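Local coordinates for protein putative phosphomethylpyrimidine kinase (Bacteroides thetaiotaomicron, PDB 3MBH) that binds pyridoxal and is probably an ATP-dependent pyridoxal kinase of the ribokinase superfamily, at residues A[8-13]-A[78-83]; A[13-18]-A[83-88]; A[39-44]-A[62-67]; A[90-95]-A[133-138]. All coordinates share one frame; numbering follows the deposited sequence. Where two conformers were deposited one is given.

Interaction 1 of 4, residues A[8-13]-A[78-83]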
loop_
_atom_site.group_PDB
_atom_site.type_symbol
_atom_site.label_atom_id
_atom_site.label_comp_id
_atom_site.label_asym_id
_atom_site.label_seq_id
_atom_site.Cartn_x
_atom_site.Cartn_y
_atom_site.Cartn_z
ATOM N N LYS A 8 21.719 -3.310 -4.690
ATOM C CA LYS A 8 22.927 -3.757 -3.976
ATOM C C LYS A 8 22.908 -5.280 -3.757
ATOM O O LYS A 8 21.839 -5.896 -3.696
ATOM C CB LYS A 8 23.087 -2.996 -2.643
ATOM C CG LYS A 8 22.985 -1.429 -2.757
ATOM C CD LYS A 8 23.703 -0.892 -3.973
ATOM C CE LYS A 8 23.714 0.683 -4.076
ATOM N NZ LYS A 8 22.462 1.303 -4.681
ATOM N N LYS A 9 24.100 -5.876 -3.674
ATOM C CA LYS A 9 24.264 -7.313 -3.529
ATOM C C LYS A 9 24.880 -7.677 -2.164
ATOM O O LYS A 9 25.862 -7.060 -1.691
ATOM C CB LYS A 9 25.168 -7.897 -4.629
ATOM C CG LYS A 9 24.812 -7.591 -6.075
ATOM C CD LYS A 9 25.736 -8.413 -7.018
ATOM C CE LYS A 9 26.348 -7.601 -8.092
ATOM N NZ LYS A 9 25.406 -7.186 -9.197
ATOM N N ILE A 10 24.302 -8.686 -1.555
ATOM C CA ILE A 10 24.771 -9.223 -0.286
ATOM C C ILE A 10 25.222 -10.652 -0.442
ATOM O O ILE A 10 24.420 -11.503 -0.847
ATOM C CB ILE A 10 23.647 -9.156 0.756
ATOM C CG1 ILE A 10 23.159 -7.709 0.888
ATOM C CG2 ILE A 10 24.136 -9.714 2.090
ATOM C CD1 ILE A 10 21.894 -7.536 1.737
ATOM N N ALA A 11 26.474 -10.952 -0.127
ATOM C CA ALA A 11 26.911 -12.337 -0.119
ATOM C C ALA A 11 26.441 -12.935 1.242
ATOM O O ALA A 11 26.818 -12.424 2.299
ATOM C CB ALA A 11 28.462 -12.437 -0.295
ATOM N N ALA A 12 25.656 -14.016 1.190
ATOM C CA ALA A 12 25.055 -14.643 2.337
ATOM C C ALA A 12 25.718 -15.989 2.612
ATOM O O ALA A 12 25.531 -16.959 1.864
ATOM C CB ALA A 12 23.527 -14.800 2.145
ATOM N N VAL A 13 26.539 -16.020 3.652
ATOM C CA VAL A 13 27.341 -17.196 4.051
ATOM C C VAL A 13 26.595 -17.937 5.206
ATOM O O VAL A 13 26.843 -17.701 6.375
ATOM C CB VAL A 13 28.803 -16.803 4.438
ATOM C CG1 VAL A 13 29.658 -18.085 4.580
ATOM C CG2 VAL A 13 29.393 -15.771 3.398
ATOM N N PHE A 78 30.466 -7.207 -3.872
ATOM C CA PHE A 78 29.408 -7.206 -2.874
ATOM C C PHE A 78 29.363 -5.934 -2.072
ATOM O O PHE A 78 30.385 -5.422 -1.670
ATOM C CB PHE A 78 29.529 -8.419 -1.955
ATOM C CG PHE A 78 29.448 -9.730 -2.695
ATOM C CD1 PHE A 78 28.266 -10.121 -3.281
ATOM C CD2 PHE A 78 30.555 -10.532 -2.838
ATOM C CE1 PHE A 78 28.207 -11.304 -3.985
ATOM C CE2 PHE A 78 30.492 -11.748 -3.511
ATOM C CZ PHE A 78 29.338 -12.139 -4.077
ATOM N N ASP A 79 28.170 -5.445 -1.818
ATOM C CA ASP A 79 27.964 -4.269 -0.964
ATOM C C ASP A 79 27.956 -4.683 0.486
ATOM O O ASP A 79 28.233 -3.876 1.378
ATOM C CB ASP A 79 26.676 -3.607 -1.372
ATOM C CG ASP A 79 26.701 -3.216 -2.849
ATOM O OD1 ASP A 79 27.427 -2.265 -3.128
ATOM O OD2 ASP A 79 26.086 -3.903 -3.721
ATOM N N ALA A 80 27.671 -5.962 0.727
ATOM C CA ALA A 80 27.723 -6.470 2.067
ATOM C C ALA A 80 28.010 -7.939 2.072
ATOM O O ALA A 80 27.780 -8.594 1.085
ATOM C CB ALA A 80 26.438 -6.183 2.796
ATOM N N ILE A 81 28.544 -8.429 3.191
ATOM C CA ILE A 81 28.785 -9.852 3.432
ATOM C C ILE A 81 28.206 -10.155 4.815
ATOM O O ILE A 81 28.507 -9.467 5.802
ATOM C CB ILE A 81 30.283 -10.251 3.428
ATOM C CG1 ILE A 81 30.914 -9.876 2.088
ATOM C CG2 ILE A 81 30.445 -11.785 3.779
ATOM C CD1 ILE A 81 32.403 -10.069 1.965
ATOM N N TYR A 82 27.344 -11.185 4.846
ATOM C CA TYR A 82 26.570 -11.496 6.034
ATOM C C TYR A 82 26.707 -12.972 6.273
ATOM O O TYR A 82 26.214 -13.797 5.486
ATOM C CB TYR A 82 25.107 -11.050 5.804
ATOM C CG TYR A 82 24.040 -11.594 6.726
ATOM C CD1 TYR A 82 24.338 -12.052 8.005
ATOM C CD2 TYR A 82 22.701 -11.585 6.340
ATOM C CE1 TYR A 82 23.365 -12.586 8.806
ATOM C CE2 TYR A 82 21.716 -12.099 7.157
ATOM C CZ TYR A 82 22.031 -12.566 8.389
ATOM O OH TYR A 82 21.074 -13.098 9.230
ATOM N N THR A 83 27.279 -13.299 7.418
ATOM C CA THR A 83 27.569 -14.663 7.749
ATOM C C THR A 83 26.724 -15.153 8.896
ATOM O O THR A 83 26.353 -14.382 9.787
ATOM C CB THR A 83 29.089 -14.864 8.124
ATOM O OG1 THR A 83 29.353 -14.392 9.456
ATOM C CG2 THR A 83 29.965 -14.176 7.153
#
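F78 and D79 both hold CG anti to their own carbonyl carbon, beside the backbone N (chi1 -59° in F78), which lays the F78 ring against A11 and turns the D79 carboxylate back toward K9. The A11 methyl stands almost on the ring normal, CB lying 3.6 Å from the centroid of the F78 ring in a CH-pi contact over one face. K9 meets that ring at its edge, CB 4.0 Å from F78 CD1. D79 OD2 uses its anti lone pair to take the backbone N of K9 at 2.8 Å in a fairly straight bond (164°), and K8 CB leans on the same oxygen, 3.3 Å from D79 OD2. K9 O accepts twice, from D79 N at 2.8 Å and from A80 N at 3.2 Å. Beyond this gripped end the chains form a regular parallel ladder: A80 O receives A11 N, A11 O receives Y82 N, and Y82 O receives V13 N. If F78 were an alanine, the A11 methyl would probably lose its aromatic cover, and W71, which meets the ring edge-to-face, would be left beside a gap. Strands 9-13 and 80-83 are neighbours in the main sheet of this ribokinase-type fold, flanked by strands 37-40 and 108-111. Helices 24-33 and 223-236 pack on the face that carries I10, A80 and Y82.

Interaction 2 of 4, residues A[13-18]-A[83-88]. With PXL (3-hydroxy-5-(hydroxymethyl)-2-methylisonicotinaldehyde), chain G.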
loop_
_atom_site.group_PDB
_atom_site.type_symbol
_atom_site.label_atom_id
_atom_site.label_comp_id
_atom_site.label_asym_id
_atom_site.label_seq_id
_atom_site.Cartn_x
_atom_site.Cartn_y
_atom_site.Cartn_z
ATOM N N VAL A 13 26.539 -16.020 3.652
ATOM C CA VAL A 13 27.341 -17.196 4.051
ATOM C C VAL A 13 26.595 -17.937 5.206
ATOM O O VAL A 13 26.843 -17.701 6.375
ATOM C CB VAL A 13 28.803 -16.803 4.438
ATOM C CG1 VAL A 13 29.658 -18.085 4.580
ATOM C CG2 VAL A 13 29.393 -15.771 3.398
ATOM N N HIS A 14 25.656 -18.790 4.802
ATOM C CA HIS A 14 24.759 -19.468 5.670
ATOM C C HIS A 14 24.467 -20.816 5.040
ATOM O O HIS A 14 24.701 -21.016 3.846
ATOM C CB HIS A 14 23.415 -18.733 5.795
ATOM C CG HIS A 14 23.505 -17.358 6.386
ATOM N ND1 HIS A 14 23.144 -17.097 7.687
ATOM C CD2 HIS A 14 23.808 -16.162 5.832
ATOM C CE1 HIS A 14 23.308 -15.808 7.942
ATOM N NE2 HIS A 14 23.714 -15.210 6.834
ATOM N N ASP A 15 23.938 -21.725 5.843
ATOM C CA ASP A 15 23.457 -22.981 5.360
ATOM C C ASP A 15 22.090 -22.906 4.631
ATOM O O ASP A 15 21.339 -21.920 4.720
ATOM C CB ASP A 15 23.403 -23.952 6.513
ATOM C CG ASP A 15 22.284 -23.625 7.468
ATOM O OD1 ASP A 15 22.534 -22.840 8.447
ATOM O OD2 ASP A 15 21.131 -24.065 7.175
ATOM N N LEU A 16 21.789 -23.968 3.870
ATOM C CA LEU A 16 20.489 -24.177 3.241
ATOM C C LEU A 16 19.839 -25.347 3.933
ATOM O O LEU A 16 20.326 -26.478 3.832
ATOM C CB LEU A 16 20.609 -24.459 1.760
ATOM C CG LEU A 16 19.283 -24.493 0.928
ATOM C CD1 LEU A 16 18.698 -23.071 0.765
ATOM C CD2 LEU A 16 19.463 -25.120 -0.419
ATOM N N SER A 17 18.759 -25.033 4.656
ATOM C CA SER A 17 17.950 -25.981 5.340
ATOM C C SER A 17 16.549 -26.083 4.707
ATOM O O SER A 17 15.859 -25.104 4.552
ATOM C CB SER A 17 17.779 -25.599 6.815
ATOM O OG SER A 17 18.917 -25.921 7.559
ATOM N N GLY A 18 16.123 -27.309 4.433
ATOM C CA GLY A 18 14.835 -27.573 3.855
ATOM C C GLY A 18 13.638 -27.139 4.683
ATOM O O GLY A 18 12.757 -26.485 4.162
ATOM N N THR A 83 27.279 -13.299 7.418
ATOM C CA THR A 83 27.569 -14.663 7.749
ATOM C C THR A 83 26.724 -15.153 8.896
ATOM O O THR A 83 26.353 -14.382 9.787
ATOM C CB THR A 83 29.089 -14.864 8.124
ATOM O OG1 THR A 83 29.353 -14.392 9.456
ATOM C CG2 THR A 83 29.965 -14.176 7.153
ATOM N N GLY A 84 26.489 -16.465 8.916
ATOM C CA GLY A 84 25.807 -17.114 10.021
ATOM C C GLY A 84 26.314 -18.524 10.290
ATOM O O GLY A 84 27.550 -18.759 10.573
ATOM N N TYR A 85 25.390 -19.464 10.291
ATOM C CA TYR A 85 25.724 -20.852 10.586
ATOM C C TYR A 85 26.766 -21.373 9.583
ATOM O O TYR A 85 26.539 -21.368 8.411
ATOM C CB TYR A 85 24.453 -21.699 10.569
ATOM C CG TYR A 85 24.599 -23.156 10.986
ATOM C CD1 TYR A 85 25.179 -24.086 10.125
ATOM C CD2 TYR A 85 24.184 -23.601 12.256
ATOM C CE1 TYR A 85 25.324 -25.403 10.483
ATOM C CE2 TYR A 85 24.311 -24.922 12.601
ATOM C CZ TYR A 85 24.905 -25.821 11.708
ATOM O OH TYR A 85 25.042 -27.145 12.023
ATOM N N LEU A 86 27.888 -21.857 10.086
ATOM C CA LEU A 86 28.974 -22.416 9.284
ATOM C C LEU A 86 29.042 -23.924 9.448
ATOM O O LEU A 86 28.660 -24.477 10.473
ATOM C CB LEU A 86 30.317 -21.803 9.698
ATOM C CG LEU A 86 30.352 -20.283 9.676
ATOM C CD1 LEU A 86 31.753 -19.722 10.114
ATOM C CD2 LEU A 86 29.972 -19.712 8.311
ATOM N N GLY A 87 29.496 -24.602 8.428
ATOM C CA GLY A 87 29.424 -26.061 8.385
ATOM C C GLY A 87 30.586 -26.870 8.943
ATOM O O GLY A 87 30.467 -28.085 9.081
ATOM N N SER A 88 31.723 -26.221 9.232
ATOM C CA SER A 88 32.813 -26.882 9.921
ATOM C C SER A 88 33.749 -25.806 10.489
ATOM O O SER A 88 33.701 -24.659 10.095
ATOM C CB SER A 88 33.607 -27.815 8.959
ATOM O OG SER A 88 34.508 -27.043 8.145
HETATM O OP4 PXL G . 20.975 -19.492 12.839
HETATM C C5A PXL G . 20.301 -20.572 13.468
HETATM C C5 PXL G . 20.560 -21.850 12.662
HETATM C C6 PXL G . 21.021 -21.897 11.362
HETATM N N1 PXL G . 21.252 -23.050 10.734
HETATM C C2 PXL G . 21.033 -24.285 11.229
HETATM C C3 PXL G . 20.522 -24.367 12.604
HETATM C C4 PXL G . 20.313 -23.093 13.332
HETATM C C4A PXL G . 19.758 -23.000 14.681
HETATM O O4A PXL G . 19.260 -24.018 15.043
HETATM O O3 PXL G . 20.300 -25.517 13.260
HETATM C C2A PXL G . 21.315 -25.456 10.301
HETATM O O HOH W 1 22.428 -18.838 9.867
#
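D15 and Y85 stand crosswise, the carboxylate plane 77° from the ring plane, with D15 OD1 3.1 Å from Y85 CB. The pyridine of the bound pyridoxal (PXL) lies nearly parallel to the Y85 ring and offset from it, its methyl C2A over the centre of the Y85 face, 3.7 Å above the plane. PXL N1 is 2.6 Å from D15 OD1. With chi1 at 72°, D15 CG lies between the backbone N and the carbonyl carbon, which brings the carboxylate up to Y85 and N1. Its other oxygen, D15 OD2, accepts from S17 OG at 2.9 Å and is also hydrogen-bonded to S23 OG. Further back, the face of the H14 ring lies on the backbone of G84, with H14 CE1 3.4 Å from G84 N. G84 N in turn donates to V13 O at 2.8 Å, extending the strand pairing by one bond. In the plane of the imidazole a water meets H14 ND1 at 2.9 Å; it accepts from Y85 N and makes a weak bond to PXL OP4. With an alanine at Y85 the pyridine edge from N1 to C2A would probably lose the flat surface it lies on, and the ligand could tilt more about its remaining polar contacts. T50, Q51 and D225 also hydrogen-bond to PXL. A carboxylate oxygen this close to N1 would probably favour a protonated pyridine nitrogen.

Interaction 3 of 4, residues A[39-44]-A[62-67]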
loop_
_atom_site.group_PDB
_atom_site.type_symbol
_atom_site.label_atom_id
_atom_site.label_comp_id
_atom_site.label_asym_id
_atom_site.label_seq_id
_atom_site.Cartn_x
_atom_site.Cartn_y
_atom_site.Cartn_z
ATOM N N CYS A 39 23.127 -13.308 -2.634
ATOM C CA CYS A 39 23.972 -14.230 -3.371
ATOM C C CYS A 39 24.508 -15.243 -2.379
ATOM O O CYS A 39 25.471 -14.968 -1.633
ATOM C CB CYS A 39 25.100 -13.495 -4.038
ATOM S SG CYS A 39 24.600 -12.374 -5.306
ATOM N N PRO A 40 23.918 -16.440 -2.369
ATOM C CA PRO A 40 24.304 -17.440 -1.370
ATOM C C PRO A 40 25.683 -18.082 -1.602
ATOM O O PRO A 40 26.002 -18.479 -2.752
ATOM C CB PRO A 40 23.228 -18.520 -1.491
ATOM C CG PRO A 40 22.648 -18.333 -2.883
ATOM C CD PRO A 40 22.800 -16.877 -3.219
ATOM N N LEU A 41 26.464 -18.130 -0.521
ATOM C CA LEU A 41 27.664 -18.960 -0.382
ATOM C C LEU A 41 27.308 -20.000 0.679
ATOM O O LEU A 41 27.510 -19.773 1.848
ATOM C CB LEU A 41 28.857 -18.151 0.091
ATOM C CG LEU A 41 30.200 -18.901 0.134
ATOM C CD1 LEU A 41 30.525 -19.475 -1.245
ATOM C CD2 LEU A 41 31.302 -17.957 0.654
ATOM N N PRO A 42 26.747 -21.139 0.257
ATOM C CA PRO A 42 26.151 -22.072 1.180
ATOM C C PRO A 42 27.196 -22.872 1.967
ATOM O O PRO A 42 28.174 -23.323 1.392
ATOM C CB PRO A 42 25.312 -22.981 0.264
ATOM C CG PRO A 42 26.050 -22.938 -1.062
ATOM C CD PRO A 42 26.556 -21.541 -1.155
ATOM N N THR A 43 27.004 -22.967 3.287
ATOM C CA THR A 43 27.977 -23.568 4.202
ATOM C C THR A 43 27.735 -25.058 4.412
ATOM O O THR A 43 28.659 -25.795 4.824
ATOM C CB THR A 43 27.951 -22.846 5.534
ATOM O OG1 THR A 43 26.617 -22.934 6.084
ATOM C CG2 THR A 43 28.370 -21.294 5.350
ATOM N N ALA A 44 26.508 -25.482 4.135
ATOM C CA ALA A 44 26.035 -26.832 4.422
ATOM C C ALA A 44 24.661 -26.984 3.799
ATOM O O ALA A 44 23.986 -25.993 3.574
ATOM C CB ALA A 44 25.939 -27.118 5.936
ATOM N N ASP A 62 34.440 -27.787 1.337
ATOM C CA ASP A 62 35.292 -27.896 0.189
ATOM C C ASP A 62 34.740 -27.346 -1.132
ATOM O O ASP A 62 35.513 -27.154 -2.071
ATOM C CB ASP A 62 35.765 -29.308 0.048
ATOM C CG ASP A 62 36.595 -29.747 1.265
ATOM O OD1 ASP A 62 37.448 -28.961 1.725
ATOM O OD2 ASP A 62 36.355 -30.870 1.768
ATOM N N GLU A 63 33.447 -27.052 -1.201
ATOM C CA GLU A 63 32.911 -26.388 -2.385
ATOM C C GLU A 63 33.077 -24.866 -2.325
ATOM O O GLU A 63 33.132 -24.213 -3.367
ATOM C CB GLU A 63 31.456 -26.732 -2.567
ATOM C CG GLU A 63 30.907 -26.446 -3.962
ATOM C CD GLU A 63 31.596 -27.248 -5.087
ATOM O OE1 GLU A 63 32.166 -28.328 -4.812
ATOM O OE2 GLU A 63 31.556 -26.782 -6.255
HETATM N N MSE A 64 33.168 -24.306 -1.129
HETATM C CA MSE A 64 33.184 -22.856 -0.953
HETATM C C MSE A 64 34.376 -22.177 -1.661
HETATM O O MSE A 64 34.197 -21.185 -2.365
HETATM C CB MSE A 64 33.122 -22.484 0.549
HETATM C CG MSE A 64 31.773 -22.810 1.214
HETATM SE SE MSE A 64 31.711 -22.685 3.156
HETATM C CE MSE A 64 33.443 -23.393 3.451
ATOM N N PRO A 65 35.588 -22.718 -1.508
ATOM C CA PRO A 65 36.685 -22.096 -2.274
ATOM C C PRO A 65 36.447 -22.140 -3.791
ATOM O O PRO A 65 36.881 -21.245 -4.526
ATOM C CB PRO A 65 37.941 -22.927 -1.881
ATOM C CG PRO A 65 37.535 -23.557 -0.524
ATOM C CD PRO A 65 36.051 -23.859 -0.706
ATOM N N LYS A 66 35.780 -23.190 -4.257
ATOM C CA LYS A 66 35.517 -23.331 -5.697
ATOM C C LYS A 66 34.531 -22.260 -6.157
ATOM O O LYS A 66 34.730 -21.641 -7.232
ATOM C CB LYS A 66 34.982 -24.736 -5.992
ATOM C CG LYS A 66 36.008 -25.849 -5.674
ATOM C CD LYS A 66 35.399 -27.223 -6.011
ATOM C CE LYS A 66 36.354 -28.330 -5.763
ATOM N NZ LYS A 66 35.611 -29.582 -5.813
ATOM N N ILE A 67 33.526 -21.983 -5.323
ATOM C CA ILE A 67 32.569 -20.923 -5.594
ATOM C C ILE A 67 33.254 -19.540 -5.546
ATOM O O ILE A 67 33.128 -18.742 -6.474
ATOM C CB ILE A 67 31.371 -20.972 -4.624
ATOM C CG1 ILE A 67 30.514 -22.225 -4.896
ATOM C CG2 ILE A 67 30.536 -19.716 -4.758
ATOM C CD1 ILE A 67 29.520 -22.562 -3.696
#
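L41 and I67 slide past each other in opposite directions, the L41 CD1 methyl nestling against the branch of I67 at 3.5 Å from I67 CG2. L41 holds CG anti to the backbone N (chi1 -174°), and this carries CD1 to the start of helix 64-73, where it also comes within 4.3 Å of M64 CG. The other arm of I67 makes a bump of its own: CD1 enters the shallow step between the leucine and the next proline, 4.0 Å from P42 CD and 4.1 Å from L41 CD1. One turn back lies M64, a selenomethionine with two conformers; in the one described the chain is bent at chi3, CG lies 3.6 Å from P42 O and SE 4.0 Å from T43 CA. T43 has its hydroxyl engaged elsewhere, with Y85 O. The contact thus joins the chain leaving strand 37-40 to the first turn of the helix, and a neighbouring subunit closes over part of it: its L16 packs on P42 and its S56 on I67. No hydrogen bond crosses the two segments. Cohesion comes from apolar side chains fitted together, at the price of burying P42 O without a hydrogen-bond partner.

Interaction 4 of 4, residues A[90-95]-A[133-138]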
loop_
_atom_site.group_PDB
_atom_site.type_symbol
_atom_site.label_atom_id
_atom_site.label_comp_id
_atom_site.label_asym_id
_atom_site.label_seq_id
_atom_site.Cartn_x
_atom_site.Cartn_y
_atom_site.Cartn_z
ATOM N N ARG A 90 36.810 -25.425 9.755
ATOM C CA ARG A 90 37.673 -25.021 8.650
ATOM C C ARG A 90 37.097 -23.797 7.882
ATOM O O ARG A 90 37.803 -23.097 7.193
ATOM C CB ARG A 90 37.890 -26.204 7.692
ATOM C CG ARG A 90 38.745 -27.280 8.294
ATOM C CD ARG A 90 38.761 -28.619 7.575
ATOM N NE ARG A 90 37.497 -29.337 7.826
ATOM C CZ ARG A 90 36.597 -29.643 6.902
ATOM N NH1 ARG A 90 36.803 -29.380 5.623
ATOM N NH2 ARG A 90 35.502 -30.302 7.255
ATOM N N GLN A 91 35.806 -23.571 7.994
ATOM C CA GLN A 91 35.186 -22.485 7.266
ATOM C C GLN A 91 35.561 -21.132 7.806
ATOM O O GLN A 91 35.546 -20.173 7.067
ATOM C CB GLN A 91 33.653 -22.621 7.234
ATOM C CG GLN A 91 33.231 -23.909 6.546
ATOM C CD GLN A 91 31.759 -23.990 6.228
ATOM O OE1 GLN A 91 31.017 -23.039 6.482
ATOM N NE2 GLN A 91 31.316 -25.147 5.726
ATOM N N ILE A 92 35.947 -21.047 9.067
ATOM C CA ILE A 92 36.205 -19.719 9.610
ATOM C C ILE A 92 37.304 -19.013 8.812
ATOM O O ILE A 92 37.134 -17.883 8.384
ATOM C CB ILE A 92 36.476 -19.696 11.096
ATOM C CG1 ILE A 92 35.131 -19.755 11.849
ATOM C CG2 ILE A 92 37.265 -18.371 11.454
ATOM C CD1 ILE A 92 34.436 -21.205 11.867
ATOM N N GLN A 93 38.369 -19.717 8.509
ATOM C CA GLN A 93 39.492 -19.083 7.814
ATOM C C GLN A 93 39.203 -18.828 6.339
ATOM O O GLN A 93 39.648 -17.851 5.769
ATOM C CB GLN A 93 40.770 -19.888 7.994
ATOM C CG GLN A 93 41.545 -19.545 9.234
ATOM C CD GLN A 93 41.974 -18.041 9.337
ATOM O OE1 GLN A 93 42.403 -17.398 8.358
ATOM N NE2 GLN A 93 41.826 -17.501 10.524
ATOM N N ILE A 94 38.463 -19.724 5.732
ATOM C CA ILE A 94 37.977 -19.529 4.346
ATOM C C ILE A 94 37.123 -18.274 4.268
ATOM O O ILE A 94 37.267 -17.428 3.361
ATOM C CB ILE A 94 37.198 -20.749 3.807
ATOM C CG1 ILE A 94 38.143 -21.946 3.730
ATOM C CG2 ILE A 94 36.589 -20.411 2.420
ATOM C CD1 ILE A 94 37.470 -23.329 3.547
ATOM N N VAL A 95 36.256 -18.129 5.247
ATOM C CA VAL A 95 35.350 -16.999 5.278
ATOM C C VAL A 95 36.111 -15.719 5.622
ATOM O O VAL A 95 35.846 -14.697 5.030
ATOM C CB VAL A 95 34.185 -17.251 6.229
ATOM C CG1 VAL A 95 33.330 -15.998 6.363
ATOM C CG2 VAL A 95 33.323 -18.444 5.673
HETATM N N MSE A 133 35.157 -19.119 15.868
HETATM C CA MSE A 133 34.210 -18.031 15.748
HETATM C C MSE A 133 34.749 -16.767 16.428
HETATM O O MSE A 133 34.530 -15.661 15.940
HETATM C CB MSE A 133 32.854 -18.438 16.298
HETATM C CG MSE A 133 31.746 -17.435 16.069
HETATM SE SE MSE A 133 31.406 -17.136 14.150
HETATM C CE MSE A 133 30.339 -18.708 13.755
ATOM N N ARG A 134 35.461 -16.941 17.544
ATOM C CA ARG A 134 36.132 -15.839 18.206
ATOM C C ARG A 134 37.063 -15.060 17.267
ATOM O O ARG A 134 37.198 -13.845 17.390
ATOM C CB ARG A 134 36.957 -16.330 19.419
ATOM C CG ARG A 134 36.107 -16.706 20.617
ATOM C CD ARG A 134 36.965 -17.285 21.706
ATOM N NE ARG A 134 36.145 -17.896 22.739
ATOM C CZ ARG A 134 36.510 -18.925 23.489
ATOM N NH1 ARG A 134 37.684 -19.501 23.309
ATOM N NH2 ARG A 134 35.695 -19.395 24.416
ATOM N N HIS A 135 37.688 -15.760 16.329
ATOM C CA HIS A 135 38.484 -15.118 15.315
ATOM C C HIS A 135 37.636 -14.385 14.270
ATOM O O HIS A 135 37.941 -13.239 13.922
ATOM C CB HIS A 135 39.406 -16.113 14.569
ATOM C CG HIS A 135 40.266 -15.452 13.536
ATOM N ND1 HIS A 135 41.306 -14.610 13.869
ATOM C CD2 HIS A 135 40.214 -15.466 12.186
ATOM C CE1 HIS A 135 41.882 -14.163 12.765
ATOM N NE2 HIS A 135 41.251 -14.680 11.728
ATOM N N LEU A 136 36.621 -15.058 13.764
ATOM C CA LEU A 136 35.809 -14.495 12.703
ATOM C C LEU A 136 35.165 -13.165 13.140
ATOM O O LEU A 136 35.103 -12.224 12.349
ATOM C CB LEU A 136 34.739 -15.473 12.236
ATOM C CG LEU A 136 33.917 -14.969 11.039
ATOM C CD1 LEU A 136 34.841 -14.636 9.823
ATOM C CD2 LEU A 136 32.771 -15.956 10.674
ATOM N N ILE A 137 34.733 -13.054 14.388
ATOM C CA ILE A 137 34.065 -11.800 14.775
ATOM C C ILE A 137 35.004 -10.577 14.686
ATOM O O ILE A 137 34.512 -9.476 14.531
ATOM C CB ILE A 137 33.363 -11.824 16.150
ATOM C CG1 ILE A 137 34.383 -12.008 17.304
ATOM C CG2 ILE A 137 32.175 -12.814 16.135
ATOM C CD1 ILE A 137 33.841 -11.643 18.597
ATOM N N THR A 138 36.329 -10.784 14.733
ATOM C CA THR A 138 37.290 -9.690 14.706
ATOM C C THR A 138 37.289 -9.037 13.336
ATOM O O THR A 138 37.814 -7.922 13.160
ATOM C CB THR A 138 38.752 -10.141 15.039
ATOM O OG1 THR A 138 39.263 -11.006 14.020
ATOM C CG2 THR A 138 38.820 -10.853 16.380
#
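M133, a selenomethionine, meets the opposite helix through its backbone: I92 CG1 approaches M133 N to 4.1 Å, while the CB of M133 points away from segment 90-95. H135 comes next toward the partner. With CG anti to the backbone N (chi1 -178°), its imidazole stands beside Q93, whose chain bends at chi2 and crosses it at about a right angle. The amide plane is 37° from the ring plane, and Q93 NE2 lies 3.1 Å from H135 NE2, obliquely to the ring. I92 CG2 touches the same imidazole at its edge, 4.2 Å from H135 CD2. The two helices follow successive parallel strands, 91-102 forming the beta-alpha-beta crossover from strand 80-83 to 108-111 and 127-136 the next one to 142-143, so they lie side by side on the sheet. Q93 faces the outer side of this pair, near D97, a residue seen to bind zinc in a structure of this protein though no zinc is bound here. L136 follows as the apolar wedge between the helices: its CB lies 3.9 Å from I92 CG2, and its CD1 lies 4.0 Å from V95 CG1, so one leucine touches residues about a turn apart. At the end of the segment T138 folds back on the chain, OG1 donating to H135 O at 2.6 Å and T138 N to the same oxygen at 3.0 Å; the hydroxyl also sits over the rim of one imidazole face.

In the fold
Interactions 1 and 2 are successive stages of one strand pair, sharing V13 and T83, and lead from the regular ladder to the pyridoxal pocket, their centres about 14 Å apart. Interaction 3 is nested in the loop they close: its L41 N is probably hydrogen-bonded to A12 O of interaction 1 (2.8 Å), and the T43 OG1 to Y85 O link to interaction 2 spans 2.8 Å. Interaction 4 follows later in the chain, where V95 packs on both shared residues, its CG2 3.8 Å from V13 CG1, and Q91 NE2 reaches T43 O at 2.9 Å. Its M133 side chain is still about 9 Å from the bound pyridoxal.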